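Cell Inhibiting Factor (CifBp) (Burkholderia pseudomallei, PDB 3GQM) deamidates a glutamine side chain of host NEDD8 to glutamate, shutting down cullin-RING ubiquitin ligases and so blocking the host cell cycle. Local coordinates at residues 44-58 with 96-108. Sequence-based numbering, arbitrary orientation.
Sequences LSGESSNRVMWNDRY and PFALMTPVCGLSA
ND2 of Asn-50 is gripped by two backbone carbonyls, Met-100 O across the contact (2.9 Å) and Leu-44 O just ahead of helix 47-53, a compact example of how a buried asparagine can join a helix to a loop. The bond to Met-100 O meets a lone pair in the carbonyl plane. Met-100 N answers with an almost straight N-H bond to OD1 of Asn-50 (3.0 Å, 172°), although N approaches tilted from the amide's carbonyl plane. With CG anti to the backbone N (chi1 -169°), the amide of Asn-50 reaches both backbone groups of Met-100.

One helical turn further, the indole of Trp-54 is sandwiched: Pro-102 CG sits 3.5 Å from the centroid of its six-membered ring, a CH-pi contact, and Met-53 CG covers the opposite face. Met-100 CG packs against Trp-54 CB, and Leu-106 turns CD2 to Trp-54 CB and CD1 to Tyr-58 OH. Toward the other end, Leu-99 pushes CD2 over one face of the Arg-51 guanidinium and against Glu-47 CG. The edge of that guanidinium grips Phe-97 O end-on, through NH1 at 3.2 Å and NH2 at 3.1 Å, both from the same face of the carbonyl, NH1 well above its plane.

The Asn-50 bonds fix the position and rotation of its amide. With the CH-pi contact they tie the loop before helix 104-116, whose Cys-104 is inferred to be catalytic together with His-159 and Gln-179, to helix 47-53 and the residue that follows it. NE1 of Trp-54 is buried with no partner in the model, so the indole contributes here through apolar and CH-pi packing.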
# COMPACT_ATOMS: atom_id res chain seq x y z
N LEU A 44 -2.46 8.69 12.58
CA LEU A 44 -1.98 7.33 12.84
C LEU A 44 -1.05 7.34 14.04
O LEU A 44 -0.54 6.29 14.46
CB LEU A 44 -1.27 6.80 11.61
CG LEU A 44 -1.98 5.92 10.56
CD1 LEU A 44 -3.49 6.07 10.45
CD2 LEU A 44 -1.30 6.11 9.22
N SER A 45 -0.82 8.53 14.59
CA SER A 45 -0.09 8.63 15.85
C SER A 45 -1.10 8.36 16.95
O SER A 45 -0.71 8.08 18.07
CB SER A 45 0.57 10.02 16.01
OG SER A 45 -0.40 11.03 15.80
N GLY A 46 -2.39 8.45 16.61
CA GLY A 46 -3.50 8.09 17.49
C GLY A 46 -3.70 6.57 17.60
O GLY A 46 -3.66 5.82 16.60
N GLU A 47 -3.94 6.12 18.83
CA GLU A 47 -4.01 4.69 19.13
C GLU A 47 -5.16 4.06 18.37
O GLU A 47 -4.97 3.08 17.66
CB GLU A 47 -4.15 4.45 20.63
CG GLU A 47 -3.68 3.10 21.06
CD GLU A 47 -4.01 2.77 22.52
OE1 GLU A 47 -4.25 3.69 23.34
OE2 GLU A 47 -4.04 1.56 22.84
N SER A 48 -6.35 4.63 18.50
CA SER A 48 -7.51 4.05 17.89
C SER A 48 -7.40 4.05 16.36
O SER A 48 -7.65 3.03 15.72
CB SER A 48 -8.77 4.73 18.40
OG SER A 48 -8.82 4.64 19.84
N SER A 49 -6.98 5.16 15.79
CA SER A 49 -6.78 5.26 14.33
C SER A 49 -5.75 4.21 13.85
O SER A 49 -6.03 3.44 12.94
CB SER A 49 -6.33 6.68 13.94
OG SER A 49 -7.44 7.56 14.06
N ASN A 50 -4.58 4.20 14.51
CA ASN A 50 -3.51 3.26 14.17
C ASN A 50 -3.97 1.78 14.13
O ASN A 50 -3.76 1.08 13.15
CB ASN A 50 -2.30 3.47 15.09
CG ASN A 50 -1.07 2.71 14.64
OD1 ASN A 50 -0.96 1.51 14.86
ND2 ASN A 50 -0.11 3.41 14.04
N ARG A 51 -4.61 1.32 15.20
CA ARG A 51 -5.09 -0.08 15.30
C ARG A 51 -6.20 -0.44 14.30
O ARG A 51 -6.25 -1.57 13.78
CB ARG A 51 -5.60 -0.37 16.72
CG ARG A 51 -4.50 -0.26 17.75
CD ARG A 51 -4.70 -1.28 18.86
NE ARG A 51 -4.23 -0.74 20.13
CZ ARG A 51 -2.96 -0.65 20.50
NH1 ARG A 51 -1.99 -1.10 19.69
NH2 ARG A 51 -2.65 -0.12 21.68
N VAL A 52 -7.10 0.50 14.06
CA VAL A 52 -8.13 0.31 13.06
C VAL A 52 -7.53 0.27 11.62
O VAL A 52 -7.93 -0.55 10.81
CB VAL A 52 -9.28 1.34 13.22
CG1 VAL A 52 -10.15 1.42 11.98
CG2 VAL A 52 -10.16 0.97 14.47
N MET A 53 -6.55 1.11 11.35
CA MET A 53 -5.89 1.17 10.02
C MET A 53 -5.06 -0.11 9.75
O MET A 53 -5.25 -0.77 8.73
CB MET A 53 -5.01 2.42 9.92
CG MET A 53 -4.68 2.88 8.51
SD MET A 53 -6.18 3.00 7.48
CE MET A 53 -5.61 2.10 6.04
N TRP A 54 -4.19 -0.47 10.69
CA TRP A 54 -3.20 -1.52 10.50
C TRP A 54 -3.60 -2.77 11.28
O TRP A 54 -3.20 -3.00 12.41
CB TRP A 54 -1.80 -1.02 10.89
CG TRP A 54 -1.41 0.35 10.30
CD1 TRP A 54 -0.88 1.42 10.98
CD2 TRP A 54 -1.55 0.79 8.92
NE1 TRP A 54 -0.66 2.47 10.13
CE2 TRP A 54 -1.05 2.12 8.86
CE3 TRP A 54 -2.04 0.19 7.76
CZ2 TRP A 54 -1.05 2.86 7.66
CZ3 TRP A 54 -2.00 0.90 6.57
CH2 TRP A 54 -1.49 2.22 6.53
N ASN A 55 -4.49 -3.56 10.70
CA ASN A 55 -4.94 -4.76 11.36
C ASN A 55 -4.99 -5.75 10.21
O ASN A 55 -5.18 -5.34 9.06
CB ASN A 55 -6.33 -4.53 12.00
CG ASN A 55 -6.82 -5.74 12.79
OD1 ASN A 55 -7.47 -6.61 12.23
ND2 ASN A 55 -6.46 -5.83 14.06
N ASP A 56 -4.77 -7.02 10.49
CA ASP A 56 -4.71 -8.00 9.41
C ASP A 56 -5.96 -8.85 9.24
O ASP A 56 -5.89 -9.89 8.59
CB ASP A 56 -3.47 -8.89 9.54
CG ASP A 56 -3.46 -9.67 10.85
OD1 ASP A 56 -2.43 -10.30 11.12
OD2 ASP A 56 -4.46 -9.64 11.61
N ARG A 57 -7.09 -8.43 9.78
CA ARG A 57 -8.35 -9.15 9.47
C ARG A 57 -8.93 -8.52 8.22
O ARG A 57 -9.26 -7.33 8.23
CB ARG A 57 -9.35 -9.05 10.63
N TYR A 58 -9.07 -9.29 7.15
CA TYR A 58 -9.44 -8.69 5.86
C TYR A 58 -10.79 -9.14 5.31
O TYR A 58 -11.19 -8.71 4.22
CB TYR A 58 -8.38 -8.97 4.80
CG TYR A 58 -6.98 -8.51 5.11
CD1 TYR A 58 -6.69 -7.17 5.37
CD2 TYR A 58 -5.93 -9.42 5.10
CE1 TYR A 58 -5.40 -6.77 5.62
CE2 TYR A 58 -4.66 -9.03 5.35
CZ TYR A 58 -4.39 -7.70 5.61
OH TYR A 58 -3.07 -7.35 5.85
N PRO A 96 3.58 -5.52 22.04
CA PRO A 96 2.39 -5.69 21.25
C PRO A 96 1.40 -4.52 21.43
O PRO A 96 0.49 -4.42 20.63
CB PRO A 96 1.78 -7.00 21.81
CG PRO A 96 2.21 -7.01 23.17
CD PRO A 96 3.58 -6.44 23.20
N PHE A 97 1.58 -3.64 22.42
CA PHE A 97 0.68 -2.46 22.48
C PHE A 97 1.17 -1.24 21.71
O PHE A 97 0.45 -0.26 21.60
CB PHE A 97 0.32 -2.06 23.92
CG PHE A 97 -0.44 -3.12 24.66
CD1 PHE A 97 -1.81 -3.29 24.45
CD2 PHE A 97 0.22 -3.96 25.54
CE1 PHE A 97 -2.51 -4.29 25.12
CE2 PHE A 97 -0.48 -4.95 26.22
CZ PHE A 97 -1.86 -5.11 26.00
N ALA A 98 2.37 -1.32 21.17
CA ALA A 98 2.97 -0.16 20.50
C ALA A 98 2.25 0.13 19.20
O ALA A 98 1.60 -0.73 18.62
CB ALA A 98 4.46 -0.36 20.26
N LEU A 99 2.33 1.36 18.75
CA LEU A 99 1.64 1.70 17.52
C LEU A 99 2.54 1.25 16.40
O LEU A 99 3.76 1.16 16.54
CB LEU A 99 1.32 3.18 17.45
CG LEU A 99 0.37 3.74 18.53
CD1 LEU A 99 -0.34 4.92 17.93
CD2 LEU A 99 -0.62 2.68 18.99
N MET A 100 1.94 0.89 15.28
CA MET A 100 2.78 0.32 14.27
C MET A 100 2.92 1.19 13.03
O MET A 100 2.06 2.00 12.74
CB MET A 100 2.32 -1.08 13.95
CG MET A 100 0.98 -1.21 13.30
SD MET A 100 0.68 -2.99 13.15
CE MET A 100 2.29 -3.59 12.56
N THR A 101 4.06 1.06 12.36
CA THR A 101 4.17 1.49 10.98
C THR A 101 4.29 0.20 10.15
O THR A 101 5.12 -0.64 10.42
CB THR A 101 5.28 2.58 10.76
OG1 THR A 101 5.02 3.31 9.54
CG2 THR A 101 6.67 1.98 10.80
N PRO A 102 3.40 0.01 9.19
CA PRO A 102 3.15 -1.29 8.56
C PRO A 102 4.19 -1.69 7.48
O PRO A 102 4.64 -0.84 6.73
CB PRO A 102 1.79 -1.06 7.89
CG PRO A 102 1.84 0.38 7.53
CD PRO A 102 2.42 1.02 8.74
N VAL A 103 4.54 -2.99 7.42
CA VAL A 103 5.25 -3.61 6.28
C VAL A 103 4.39 -3.52 5.01
O VAL A 103 3.20 -3.17 5.08
CB VAL A 103 5.60 -5.12 6.57
CG1 VAL A 103 6.17 -5.23 7.94
CG2 VAL A 103 4.34 -6.03 6.47
N CYS A 104 4.99 -3.79 3.86
CA CYS A 104 4.38 -3.51 2.56
C CYS A 104 3.02 -4.18 2.33
O CYS A 104 2.09 -3.53 1.85
CB CYS A 104 5.34 -3.87 1.43
SG CYS A 104 5.61 -5.66 1.32
N GLY A 105 2.91 -5.46 2.65
CA GLY A 105 1.64 -6.21 2.42
C GLY A 105 0.51 -5.64 3.26
O GLY A 105 -0.61 -5.46 2.79
N LEU A 106 0.83 -5.30 4.50
CA LEU A 106 -0.13 -4.79 5.45
C LEU A 106 -0.59 -3.37 5.10
O LEU A 106 -1.78 -3.05 5.29
CB LEU A 106 0.46 -4.82 6.87
CG LEU A 106 -0.52 -4.51 8.02
CD1 LEU A 106 -1.58 -5.63 8.13
CD2 LEU A 106 0.19 -4.33 9.36
N SER A 107 0.34 -2.51 4.63
CA SER A 107 -0.05 -1.16 4.18
C SER A 107 -0.89 -1.19 2.91
O SER A 107 -1.96 -0.56 2.85
CB SER A 107 1.16 -0.22 4.01
OG SER A 107 2.05 -0.69 2.98
N ALA A 108 -0.46 -1.99 1.92
CA ALA A 108 -1.19 -2.08 0.67
C ALA A 108 -2.57 -2.73 0.87
O ALA A 108 -3.57 -2.26 0.30
CB ALA A 108 -0.35 -2.87 -0.41